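Local coordinates for CRISPR-associated endonuclease C2c1 (Alicyclobacillus acidoterrestris, PDB 5U31), which is an RNA-guided CRISPR endonuclease that recognises a protospacer adjacent motif in invading DNA and cuts the DNA with a metal-dependent RuvC domain, at residues P128-L138 / L180-L191; V194-W205 / A213-M221. The protein carries 3 engineered substitutions. All blocks are in the same frame, centred on the assembly; numbering follows the deposited sequence.

Interaction 1 (P128-L138 / L180-L191); sequences PLADKDAVGGL and LRALADFGLKPL. With nucleotides of chain D.
K189 sends CG anti to its backbone N (chi1 -179°), then bends at chi2 and chi4. This folds NZ back over the turn that follows helix 118-130. L180 has CG beside its backbone N (chi1 -72°), which turns CD1 to the loop 136-137 and CD2 to P128. The contact lies in the helical REC1 domain. It joins the end of helix 118-130 and the loop after it to the end of helix 176-185, which closes with a Schellman motif at G187, and to the segment K189-L191 beyond. NZ of K189 donates to A134 O at 3.0 Å, tilted 16° from the carbonyl plane. A second bond, to K132 O, is long and weak. Both acceptors lie in the type I turn D131-A134. Next to it, P190 CG lies 3.7 Å from K132 CG.

The apolar part centres on L180. Its CD1 sits 3.7 Å from G137 CA, where no side chain intervenes. Its CD2 reaches P128 CB, and L138 CD2 packs 4.0 Å from L180 CB. The same L138 methyl lies over one face of the R181 guanidinium, toward its rim. L129 CD2 meets L183 CD1, and L183 in turn rests on L99 of helix 93-107.

The far side of the loop holds DNA of chain D. V135 N donates to OP1 of DT6 at 2.8 Å, and G137 N to OP2 of DT7 at 2.9 Å. Two successive phosphates are thus gripped by main-chain N-H groups. The turn behind them is also an Asx turn: D133 N donates to the anti lone pair of D131 OD2 at 2.9 Å.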
loop_
_atom_site.group_PDB
_atom_site.type_symbol
_atom_site.label_atom_id
_atom_site.label_comp_id
_atom_site.label_asym_id
_atom_site.label_seq_id
_atom_site.Cartn_x
_atom_site.Cartn_y
_atom_site.Cartn_z
ATOM N N PRO A 128 9.687 -22.225 -35.685
ATOM C CA PRO A 128 10.734 -21.770 -36.613
ATOM C C PRO A 128 12.119 -21.702 -35.991
ATOM O O PRO A 128 13.114 -21.828 -36.714
ATOM C CB PRO A 128 10.240 -20.383 -37.043
ATOM C CG PRO A 128 8.777 -20.446 -36.877
ATOM C CD PRO A 128 8.556 -21.280 -35.658
ATOM N N LEU A 129 12.225 -21.517 -34.677
ATOM C CA LEU A 129 13.534 -21.459 -34.044
ATOM C C LEU A 129 13.999 -22.799 -33.486
ATOM O O LEU A 129 15.182 -22.935 -33.160
ATOM C CB LEU A 129 13.546 -20.415 -32.926
ATOM C CG LEU A 129 13.260 -18.954 -33.284
ATOM C CD1 LEU A 129 13.293 -18.112 -32.032
ATOM C CD2 LEU A 129 14.253 -18.433 -34.295
ATOM N N ALA A 130 13.121 -23.791 -33.363
ATOM C CA ALA A 130 13.525 -25.072 -32.796
ATOM C C ALA A 130 13.166 -26.277 -33.646
ATOM O O ALA A 130 13.741 -27.351 -33.430
ATOM C CB ALA A 130 12.920 -25.258 -31.396
ATOM N N ASP A 131 12.249 -26.146 -34.599
ATOM C CA ASP A 131 11.861 -27.258 -35.453
ATOM C C ASP A 131 12.747 -27.261 -36.691
ATOM O O ASP A 131 12.822 -26.260 -37.412
ATOM C CB ASP A 131 10.386 -27.148 -35.842
ATOM C CG ASP A 131 9.821 -28.439 -36.379
ATOM O OD1 ASP A 131 8.794 -28.897 -35.840
ATOM O OD2 ASP A 131 10.401 -28.997 -37.332
ATOM N N LYS A 132 13.422 -28.388 -36.926
ATOM C CA LYS A 132 14.298 -28.508 -38.085
ATOM C C LYS A 132 13.552 -28.256 -39.387
ATOM O O LYS A 132 14.127 -27.703 -40.332
ATOM C CB LYS A 132 14.938 -29.896 -38.105
ATOM C CG LYS A 132 16.401 -29.919 -38.492
ATOM C CD LYS A 132 17.012 -31.275 -38.165
ATOM C CE LYS A 132 18.533 -31.228 -38.179
ATOM N NZ LYS A 132 19.135 -32.533 -37.778
ATOM N N ASP A 133 12.276 -28.638 -39.458
ATOM C CA ASP A 133 11.511 -28.586 -40.696
ATOM C C ASP A 133 10.391 -27.557 -40.648
ATOM O O ASP A 133 9.426 -27.665 -41.411
ATOM C CB ASP A 133 10.931 -29.963 -41.019
ATOM C CG ASP A 133 11.976 -31.062 -40.986
ATOM O OD1 ASP A 133 12.998 -30.953 -41.701
ATOM O OD2 ASP A 133 11.770 -32.041 -40.236
ATOM N N ALA A 134 10.496 -26.564 -39.772
ATOM C CA ALA A 134 9.406 -25.615 -39.599
ATOM C C ALA A 134 9.289 -24.687 -40.800
ATOM O O ALA A 134 10.286 -24.317 -41.427
ATOM C CB ALA A 134 9.602 -24.795 -38.329
ATOM N N VAL A 135 8.048 -24.326 -41.123
ATOM C CA VAL A 135 7.732 -23.395 -42.197
ATOM C C VAL A 135 7.000 -22.168 -41.687
ATOM O O VAL A 135 6.623 -21.305 -42.484
ATOM C CB VAL A 135 6.909 -24.079 -43.307
ATOM C CG1 VAL A 135 7.205 -23.449 -44.645
ATOM C CG2 VAL A 135 7.210 -25.566 -43.350
ATOM N N GLY A 136 6.781 -22.070 -40.383
ATOM C CA GLY A 136 6.123 -20.907 -39.829
ATOM C C GLY A 136 6.979 -19.656 -39.897
ATOM O O GLY A 136 8.195 -19.702 -40.090
ATOM N N GLY A 137 6.309 -18.517 -39.724
ATOM C CA GLY A 137 6.903 -17.191 -39.820
ATOM C C GLY A 137 7.104 -16.711 -41.238
ATOM O O GLY A 137 7.032 -15.507 -41.509
ATOM N N LEU A 138 7.363 -17.642 -42.156
ATOM C CA LEU A 138 7.448 -17.320 -43.571
ATOM C C LEU A 138 6.039 -17.056 -44.084
ATOM O O LEU A 138 5.120 -16.818 -43.291
ATOM C CB LEU A 138 8.136 -18.456 -44.326
ATOM C CG LEU A 138 9.388 -19.022 -43.628
ATOM C CD1 LEU A 138 9.898 -20.316 -44.245
ATOM C CD2 LEU A 138 10.500 -17.984 -43.598
ATOM N N LEU A 180 14.281 -15.036 -40.373
ATOM C CA LEU A 180 14.244 -16.493 -40.431
ATOM C C LEU A 180 15.061 -17.015 -41.603
ATOM O O LEU A 180 15.872 -17.936 -41.449
ATOM C CB LEU A 180 12.801 -16.981 -40.526
ATOM C CG LEU A 180 11.976 -16.828 -39.254
ATOM C CD1 LEU A 180 10.568 -17.339 -39.485
ATOM C CD2 LEU A 180 12.649 -17.568 -38.110
ATOM N N ARG A 181 14.863 -16.434 -42.788
ATOM C CA ARG A 181 15.619 -16.884 -43.950
ATOM C C ARG A 181 17.106 -16.605 -43.782
ATOM O O ARG A 181 17.943 -17.400 -44.221
ATOM C CB ARG A 181 15.079 -16.232 -45.219
ATOM C CG ARG A 181 13.796 -16.859 -45.726
ATOM C CD ARG A 181 13.452 -16.348 -47.114
ATOM N NE ARG A 181 12.322 -15.422 -47.106
ATOM C CZ ARG A 181 11.077 -15.762 -47.422
ATOM N NH1 ARG A 181 10.111 -14.853 -47.392
ATOM N NH2 ARG A 181 10.797 -17.012 -47.774
ATOM N N ALA A 182 17.457 -15.489 -43.141
ATOM C CA ALA A 182 18.863 -15.225 -42.853
ATOM C C ALA A 182 19.431 -16.287 -41.920
ATOM O O ALA A 182 20.499 -16.852 -42.183
ATOM C CB ALA A 182 19.031 -13.831 -42.250
ATOM N N LEU A 183 18.726 -16.571 -40.819
ATOM C CA LEU A 183 19.139 -17.657 -39.935
ATOM C C LEU A 183 19.335 -18.954 -40.710
ATOM O O LEU A 183 20.327 -19.663 -40.510
ATOM C CB LEU A 183 18.114 -17.850 -38.814
ATOM C CG LEU A 183 18.109 -16.803 -37.693
ATOM C CD1 LEU A 183 16.833 -16.867 -36.877
ATOM C CD2 LEU A 183 19.301 -16.998 -36.789
ATOM N N ALA A 184 18.412 -19.265 -41.622
ATOM C CA ALA A 184 18.524 -20.500 -42.390
ATOM C C ALA A 184 19.794 -20.520 -43.231
ATOM O O ALA A 184 20.511 -21.527 -43.256
ATOM C CB ALA A 184 17.290 -20.681 -43.270
ATOM N N ASP A 185 20.104 -19.410 -43.910
ATOM C CA ASP A 185 21.283 -19.364 -44.770
ATOM C C ASP A 185 22.573 -19.495 -43.979
ATOM O O ASP A 185 23.598 -19.895 -44.541
ATOM C CB ASP A 185 21.303 -18.065 -45.578
ATOM C CG ASP A 185 20.055 -17.883 -46.420
ATOM O OD1 ASP A 185 19.458 -18.904 -46.824
ATOM O OD2 ASP A 185 19.670 -16.723 -46.678
ATOM N N PHE A 186 22.545 -19.163 -42.693
ATOM C CA PHE A 186 23.708 -19.274 -41.831
ATOM C C PHE A 186 23.752 -20.599 -41.078
ATOM O O PHE A 186 24.491 -20.721 -40.095
ATOM C CB PHE A 186 23.737 -18.104 -40.847
ATOM C CG PHE A 186 24.112 -16.797 -41.470
ATOM C CD1 PHE A 186 25.034 -16.742 -42.505
ATOM C CD2 PHE A 186 23.551 -15.616 -41.016
ATOM C CE1 PHE A 186 25.390 -15.528 -43.074
ATOM C CE2 PHE A 186 23.900 -14.400 -41.581
ATOM C CZ PHE A 186 24.821 -14.357 -42.611
ATOM N N GLY A 187 22.975 -21.587 -41.512
ATOM C CA GLY A 187 22.978 -22.878 -40.852
ATOM C C GLY A 187 22.373 -22.903 -39.471
ATOM O O GLY A 187 22.595 -23.866 -38.731
ATOM N N LEU A 188 21.625 -21.870 -39.092
ATOM C CA LEU A 188 20.952 -21.805 -37.803
ATOM C C LEU A 188 19.463 -22.112 -37.915
ATOM O O LEU A 188 18.660 -21.552 -37.160
ATOM C CB LEU A 188 21.161 -20.429 -37.176
ATOM C CG LEU A 188 22.616 -19.990 -37.032
ATOM C CD1 LEU A 188 22.698 -18.490 -36.802
ATOM C CD2 LEU A 188 23.290 -20.756 -35.896
ATOM N N LYS A 189 19.078 -22.986 -38.853
ATOM C CA LYS A 189 17.658 -23.259 -39.065
ATOM C C LYS A 189 16.997 -23.792 -37.807
ATOM O O LYS A 189 15.899 -23.320 -37.464
ATOM C CB LYS A 189 17.469 -24.211 -40.248
ATOM C CG LYS A 189 16.013 -24.526 -40.536
ATOM C CD LYS A 189 15.246 -23.269 -40.908
ATOM C CE LYS A 189 13.852 -23.610 -41.404
ATOM N NZ LYS A 189 13.105 -24.379 -40.380
ATOM N N PRO A 190 17.569 -24.747 -37.091
ATOM C CA PRO A 190 17.256 -24.836 -35.664
ATOM C C PRO A 190 18.231 -23.955 -34.902
ATOM O O PRO A 190 19.433 -24.234 -34.879
ATOM C CB PRO A 190 17.433 -26.327 -35.340
ATOM C CG PRO A 190 17.722 -27.001 -36.668
ATOM C CD PRO A 190 18.289 -25.943 -37.550
ATOM N N LEU A 191 17.746 -22.857 -34.328
ATOM C CA LEU A 191 18.604 -22.049 -33.471
ATOM C C LEU A 191 18.749 -22.698 -32.104
ATOM O O LEU A 191 19.866 -22.944 -31.636
ATOM C CB LEU A 191 18.031 -20.637 -33.331
ATOM C CG LEU A 191 18.949 -19.427 -33.111
ATOM C CD1 LEU A 191 18.292 -18.444 -32.159
ATOM C CD2 LEU A 191 20.340 -19.798 -32.624
ATOM P P DT D 6 5.131 -24.869 -38.695
ATOM O OP1 DT D 6 5.568 -25.082 -40.092
ATOM O OP2 DT D 6 6.067 -24.384 -37.646
ATOM O "O5'" DT D 6 3.890 -23.860 -38.702
ATOM C "C5'" DT D 6 2.872 -24.000 -39.659
ATOM C "C4'" DT D 6 1.736 -23.050 -39.357
ATOM O "O4'" DT D 6 1.062 -23.462 -38.161
ATOM C "C3'" DT D 6 2.163 -21.619 -39.069
ATOM O "O3'" DT D 6 2.127 -20.855 -40.252
ATOM C "C2'" DT D 6 1.123 -21.121 -38.047
ATOM C "C1'" DT D 6 0.300 -22.371 -37.726
ATOM N N1 DT D 6 -0.006 -22.524 -36.285
ATOM C C2 DT D 6 -1.306 -22.390 -35.872
ATOM O O2 DT D 6 -2.225 -22.167 -36.638
ATOM N N3 DT D 6 -1.499 -22.534 -34.524
ATOM C C4 DT D 6 -0.539 -22.790 -33.568
ATOM O O4 DT D 6 -0.816 -22.904 -32.378
ATOM C C5 DT D 6 0.814 -22.910 -34.068
ATOM C C7 DT D 6 1.946 -23.183 -33.124
ATOM C C6 DT D 6 1.013 -22.775 -35.389
ATOM P P DT D 7 2.528 -19.300 -40.220
ATOM O OP1 DT D 7 2.863 -18.910 -41.610
ATOM O OP2 DT D 7 3.514 -19.089 -39.136
ATOM O "O5'" DT D 7 1.163 -18.566 -39.837
ATOM C "C5'" DT D 7 0.086 -18.586 -40.742
ATOM C "C4'" DT D 7 -1.132 -17.942 -40.127
ATOM O "O4'" DT D 7 -1.475 -18.645 -38.901
ATOM C "C3'" DT D 7 -0.955 -16.466 -39.736
ATOM O "O3'" DT D 7 -2.115 -15.728 -40.121
ATOM C "C2'" DT D 7 -0.810 -16.536 -38.220
ATOM C "C1'" DT D 7 -1.733 -17.696 -37.902
ATOM N N1 DT D 7 -1.482 -18.303 -36.572
ATOM C C2 DT D 7 -2.541 -18.510 -35.719
ATOM O O2 DT D 7 -3.692 -18.230 -36.000
ATOM N N3 DT D 7 -2.204 -19.058 -34.514
ATOM C C4 DT D 7 -0.942 -19.412 -34.084
ATOM O O4 DT D 7 -0.741 -19.896 -32.982
ATOM C C5 DT D 7 0.124 -19.169 -35.022
ATOM C C7 DT D 7 1.537 -19.509 -34.657
ATOM C C6 DT D 7 -0.192 -18.624 -36.206
#

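Interaction 2 (V194-W205 / A213-M221); sequences VYTDSEMSSVEW and AVRTWDRDM. With nucleotides of chain D.
T196 and D218 carry the polar part of this contact. T196 N donates to the syn lone pair of D218 OD2 at 2.8 Å, nearly straight at 167°. The hydroxyl OG1 of T196 donates to D218 OD1, though the modelled length is doubtful. OD1 also accepts R215 N through its anti lone pair at 2.9 Å. R215 is the N-cap of helix 216-257, so D218 closes the first turn from three residues further on. R215 NH1 reaches T196 OG1 weakly, at the guanidinium edge, while NH2 bonds to K206 O.

W205 packs by its CB over one face of the R215 guanidinium, toward the rim. W205 CZ3 lies over one face of the W217 ring, 3.5 Å from CD1, with the planes oblique at 36°. NE1 of W217 bonds to E434.

Apolar contacts complete it. M221, a selenomethionine, makes an oblique Met-aromatic contact with Y195, SE to CD1 3.7 Å. V194 CG2 meets V214 CG2.

The phosphate of DG5 of chain D accepts two backbone bonds: A213 N and V214 N both donate to its OP1, at 2.9 and 3.1 Å.

D218 is buried, and backbone N-H groups from both segments bond to its carboxylate. Together with its place at the start of a helix, this would be expected to stabilise the charged form.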
loop_
_atom_site.group_PDB
_atom_site.type_symbol
_atom_site.label_atom_id
_atom_site.label_comp_id
_atom_site.label_asym_id
_atom_site.label_seq_id
_atom_site.Cartn_x
_atom_site.Cartn_y
_atom_site.Cartn_z
ATOM N N VAL A 194 14.510 -28.059 -28.630
ATOM C CA VAL A 194 13.253 -28.364 -27.962
ATOM C C VAL A 194 13.614 -29.010 -26.630
ATOM O O VAL A 194 14.158 -30.115 -26.599
ATOM C CB VAL A 194 12.364 -29.276 -28.809
ATOM C CG1 VAL A 194 11.110 -29.617 -28.049
ATOM C CG2 VAL A 194 12.016 -28.586 -30.112
ATOM N N TYR A 195 13.330 -28.307 -25.531
ATOM C CA TYR A 195 13.788 -28.744 -24.217
ATOM C C TYR A 195 13.396 -30.189 -23.929
ATOM O O TYR A 195 14.219 -30.983 -23.463
ATOM C CB TYR A 195 13.239 -27.829 -23.123
ATOM C CG TYR A 195 13.588 -28.343 -21.747
ATOM C CD1 TYR A 195 12.714 -29.166 -21.047
ATOM C CD2 TYR A 195 14.810 -28.042 -21.164
ATOM C CE1 TYR A 195 13.041 -29.657 -19.809
ATOM C CE2 TYR A 195 15.143 -28.530 -19.918
ATOM C CZ TYR A 195 14.255 -29.336 -19.245
ATOM O OH TYR A 195 14.580 -29.827 -18.001
ATOM N N THR A 196 12.131 -30.542 -24.169
ATOM C CA THR A 196 11.708 -31.908 -23.883
ATOM C C THR A 196 12.441 -32.909 -24.760
ATOM O O THR A 196 12.753 -34.016 -24.309
ATOM C CB THR A 196 10.195 -32.065 -24.053
ATOM O OG1 THR A 196 9.800 -31.631 -25.360
ATOM C CG2 THR A 196 9.454 -31.261 -23.002
ATOM N N ASP A 197 12.748 -32.538 -25.997
ATOM C CA ASP A 197 13.454 -33.430 -26.913
ATOM C C ASP A 197 14.939 -33.073 -26.970
ATOM O O ASP A 197 15.501 -32.792 -28.022
ATOM C CB ASP A 197 12.811 -33.378 -28.295
ATOM C CG ASP A 197 13.334 -34.451 -29.219
ATOM O OD1 ASP A 197 14.167 -34.130 -30.090
ATOM O OD2 ASP A 197 12.933 -35.622 -29.056
ATOM N N SER A 198 15.581 -33.097 -25.804
ATOM C CA SER A 198 16.981 -32.712 -25.706
ATOM C C SER A 198 17.604 -33.385 -24.493
ATOM O O SER A 198 16.905 -33.793 -23.565
ATOM C CB SER A 198 17.139 -31.193 -25.597
ATOM O OG SER A 198 16.776 -30.752 -24.301
ATOM N N GLU A 199 18.937 -33.468 -24.497
ATOM C CA GLU A 199 19.645 -34.151 -23.419
ATOM C C GLU A 199 19.429 -33.511 -22.054
ATOM O O GLU A 199 19.856 -34.090 -21.050
ATOM C CB GLU A 199 21.146 -34.201 -23.704
ATOM C CG GLU A 199 21.566 -35.155 -24.809
ATOM C CD GLU A 199 23.078 -35.220 -24.970
ATOM O OE1 GLU A 199 23.788 -34.444 -24.290
ATOM O OE2 GLU A 199 23.558 -36.047 -25.773
HETATM N N MSE A 200 18.785 -32.350 -21.985
HETATM C CA MSE A 200 18.578 -31.655 -20.717
HETATM C C MSE A 200 17.585 -32.339 -19.789
HETATM O O MSE A 200 17.698 -32.231 -18.567
HETATM C CB MSE A 200 18.104 -30.231 -20.978
HETATM C CG MSE A 200 19.207 -29.201 -20.998
HETATM SE SE MSE A 200 18.601 -27.559 -21.839
HETATM C CE MSE A 200 19.140 -27.940 -23.671
ATOM N N SER A 201 16.601 -33.023 -20.363
ATOM C CA SER A 201 15.548 -33.669 -19.594
ATOM C C SER A 201 15.724 -35.178 -19.633
ATOM O O SER A 201 16.026 -35.755 -20.683
ATOM C CB SER A 201 14.158 -33.295 -20.118
ATOM O OG SER A 201 13.890 -33.904 -21.366
ATOM N N SER A 202 15.538 -35.809 -18.478
ATOM C CA SER A 202 15.628 -37.253 -18.347
ATOM C C SER A 202 14.256 -37.918 -18.331
ATOM O O SER A 202 14.164 -39.130 -18.112
ATOM C CB SER A 202 16.410 -37.609 -17.081
ATOM O OG SER A 202 15.874 -36.935 -15.955
ATOM N N VAL A 203 13.193 -37.156 -18.559
ATOM C CA VAL A 203 11.839 -37.694 -18.539
ATOM C C VAL A 203 11.588 -38.461 -19.830
ATOM O O VAL A 203 11.880 -37.969 -20.925
ATOM C CB VAL A 203 10.812 -36.564 -18.354
ATOM C CG1 VAL A 203 9.406 -37.123 -18.339
ATOM C CG2 VAL A 203 11.092 -35.790 -17.072
ATOM N N GLU A 204 11.047 -39.674 -19.705
ATOM C CA GLU A 204 10.668 -40.477 -20.869
ATOM C C GLU A 204 9.323 -39.973 -21.381
ATOM O O GLU A 204 8.254 -40.490 -21.049
ATOM C CB GLU A 204 10.617 -41.957 -20.518
ATOM C CG GLU A 204 11.943 -42.521 -20.058
ATOM C CD GLU A 204 11.850 -43.981 -19.668
ATOM O OE1 GLU A 204 10.744 -44.558 -19.770
ATOM O OE2 GLU A 204 12.885 -44.551 -19.262
ATOM N N TRP A 205 9.383 -38.930 -22.201
ATOM C CA TRP A 205 8.167 -38.344 -22.732
ATOM C C TRP A 205 7.512 -39.293 -23.731
ATOM O O TRP A 205 8.148 -40.195 -24.283
ATOM C CB TRP A 205 8.460 -37.003 -23.408
ATOM C CG TRP A 205 9.179 -35.993 -22.552
ATOM C CD1 TRP A 205 10.517 -35.726 -22.546
ATOM C CD2 TRP A 205 8.592 -35.107 -21.593
ATOM N NE1 TRP A 205 10.801 -34.732 -21.641
ATOM C CE2 TRP A 205 9.634 -34.336 -21.041
ATOM C CE3 TRP A 205 7.286 -34.897 -21.142
ATOM C CZ2 TRP A 205 9.412 -33.371 -20.062
ATOM C CZ3 TRP A 205 7.066 -33.936 -20.175
ATOM C CH2 TRP A 205 8.123 -33.184 -19.645
ATOM N N ALA A 213 7.858 -31.831 -33.556
ATOM C CA ALA A 213 9.121 -31.637 -32.858
ATOM C C ALA A 213 8.969 -30.998 -31.493
ATOM O O ALA A 213 9.877 -31.148 -30.665
ATOM C CB ALA A 213 10.081 -30.782 -33.696
ATOM N N VAL A 214 7.858 -30.318 -31.219
ATOM C CA VAL A 214 7.658 -29.550 -29.997
ATOM C C VAL A 214 6.480 -30.135 -29.229
ATOM O O VAL A 214 5.442 -30.458 -29.819
ATOM C CB VAL A 214 7.417 -28.059 -30.315
ATOM C CG1 VAL A 214 7.141 -27.278 -29.050
ATOM C CG2 VAL A 214 8.602 -27.474 -31.052
ATOM N N ARG A 215 6.641 -30.273 -27.918
ATOM C CA ARG A 215 5.575 -30.716 -27.033
ATOM C C ARG A 215 4.922 -29.519 -26.349
ATOM O O ARG A 215 5.528 -28.455 -26.206
ATOM C CB ARG A 215 6.109 -31.688 -25.981
ATOM C CG ARG A 215 6.612 -32.988 -26.552
ATOM C CD ARG A 215 7.114 -33.897 -25.458
ATOM N NE ARG A 215 7.416 -35.233 -25.960
ATOM C CZ ARG A 215 8.570 -35.575 -26.519
ATOM N NH1 ARG A 215 9.537 -34.678 -26.651
ATOM N NH2 ARG A 215 8.759 -36.813 -26.945
ATOM N N THR A 216 3.669 -29.713 -25.920
ATOM C CA THR A 216 2.943 -28.632 -25.259
ATOM C C THR A 216 3.699 -28.109 -24.048
ATOM O O THR A 216 3.588 -26.924 -23.711
ATOM C CB THR A 216 1.545 -29.094 -24.838
ATOM O OG1 THR A 216 1.654 -30.114 -23.839
ATOM C CG2 THR A 216 0.784 -29.641 -26.023
ATOM N N TRP A 217 4.469 -28.971 -23.384
ATOM C CA TRP A 217 5.273 -28.522 -22.255
ATOM C C TRP A 217 6.287 -27.476 -22.695
ATOM O O TRP A 217 6.517 -26.489 -21.988
ATOM C CB TRP A 217 5.967 -29.716 -21.600
ATOM C CG TRP A 217 5.067 -30.908 -21.422
ATOM C CD1 TRP A 217 5.021 -32.023 -22.206
ATOM C CD2 TRP A 217 4.074 -31.092 -20.407
ATOM N NE1 TRP A 217 4.066 -32.892 -21.740
ATOM C CE2 TRP A 217 3.472 -32.345 -20.635
ATOM C CE3 TRP A 217 3.636 -30.321 -19.327
ATOM C CZ2 TRP A 217 2.458 -32.845 -19.821
ATOM C CZ3 TRP A 217 2.630 -30.817 -18.520
ATOM C CH2 TRP A 217 2.053 -32.068 -18.770
ATOM N N ASP A 218 6.888 -27.664 -23.876
ATOM C CA ASP A 218 7.831 -26.679 -24.403
ATOM C C ASP A 218 7.140 -25.361 -24.732
ATOM O O ASP A 218 7.730 -24.285 -24.577
ATOM C CB ASP A 218 8.523 -27.211 -25.657
ATOM C CG ASP A 218 9.154 -28.560 -25.451
ATOM O OD1 ASP A 218 8.586 -29.563 -25.929
ATOM O OD2 ASP A 218 10.223 -28.617 -24.816
ATOM N N ARG A 219 5.901 -25.425 -25.220
ATOM C CA ARG A 219 5.209 -24.199 -25.591
ATOM C C ARG A 219 4.848 -23.377 -24.364
ATOM O O ARG A 219 4.855 -22.142 -24.423
ATOM C CB ARG A 219 3.975 -24.535 -26.422
ATOM C CG ARG A 219 4.337 -25.132 -27.769
ATOM C CD ARG A 219 3.316 -24.799 -28.836
ATOM N NE ARG A 219 3.935 -24.649 -30.150
ATOM C CZ ARG A 219 4.266 -25.664 -30.938
ATOM N NH1 ARG A 219 4.043 -26.911 -30.544
ATOM N NH2 ARG A 219 4.820 -25.439 -32.119
ATOM N N ASP A 220 4.551 -24.042 -23.244
ATOM C CA ASP A 220 4.382 -23.342 -21.975
ATOM C C ASP A 220 5.693 -22.710 -21.523
ATOM O O ASP A 220 5.747 -21.515 -21.208
ATOM C CB ASP A 220 3.852 -24.318 -20.922
ATOM C CG ASP A 220 3.716 -23.692 -19.544
ATOM O OD1 ASP A 220 3.626 -22.448 -19.443
ATOM O OD2 ASP A 220 3.697 -24.455 -18.555
HETATM N N MSE A 221 6.763 -23.494 -21.497
HETATM C CA MSE A 221 8.069 -22.996 -21.094
HETATM C C MSE A 221 8.504 -21.770 -21.884
HETATM O O MSE A 221 9.045 -20.828 -21.320
HETATM C CB MSE A 221 9.112 -24.089 -21.251
HETATM C CG MSE A 221 8.870 -25.285 -20.387
HETATM SE SE MSE A 221 9.902 -26.769 -21.064
HETATM C CE MSE A 221 9.360 -28.129 -19.786
ATOM P P DG D 5 4.440 -29.346 -33.293
ATOM O OP1 DG D 5 5.846 -29.768 -33.487
ATOM O OP2 DG D 5 4.064 -28.544 -32.108
ATOM O "O5'" DG D 5 4.024 -28.501 -34.568
ATOM C "C5'" DG D 5 4.339 -28.971 -35.843
ATOM C "C4'" DG D 5 3.761 -28.051 -36.884
ATOM O "O4'" DG D 5 2.353 -27.846 -36.610
ATOM C "C3'" DG D 5 4.386 -26.666 -36.935
ATOM O "O3'" DG D 5 4.486 -26.276 -38.278
ATOM C "C2'" DG D 5 3.385 -25.803 -36.163
ATOM C "C1'" DG D 5 2.071 -26.472 -36.522
ATOM N N9 DG D 5 1.019 -26.297 -35.521
ATOM C C8 DG D 5 1.137 -26.444 -34.162
ATOM N N7 DG D 5 0.021 -26.235 -33.519
ATOM C C5 DG D 5 -0.897 -25.942 -34.515
ATOM C C6 DG D 5 -2.274 -25.631 -34.419
ATOM O O6 DG D 5 -2.980 -25.554 -33.398
ATOM N N1 DG D 5 -2.834 -25.398 -35.670
ATOM C C2 DG D 5 -2.155 -25.458 -36.859
ATOM N N2 DG D 5 -2.869 -25.201 -37.964
ATOM N N3 DG D 5 -0.867 -25.748 -36.962
ATOM C C4 DG D 5 -0.304 -25.977 -35.752
#

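How the interactions relate
Along the chain, interaction 2 comes after interaction 1, both within REC1. Their centres are about 19 Å apart, but the edges meet. A130 CB packs 3.7 Å from V194 CG2, and D131 also lies against A213. Both lie along one DNA strand: interaction 2 holds the phosphate of DG5 of chain D, and interaction 1 those of DT6 and DT7. All these bonds come from main-chain N-H groups. Helix 118-130, which ends in interaction 1, also carries the PAM-binding residues 119-123. The side chain of V214 in interaction 2 is about 11 Å from that of the PAM-binding N401.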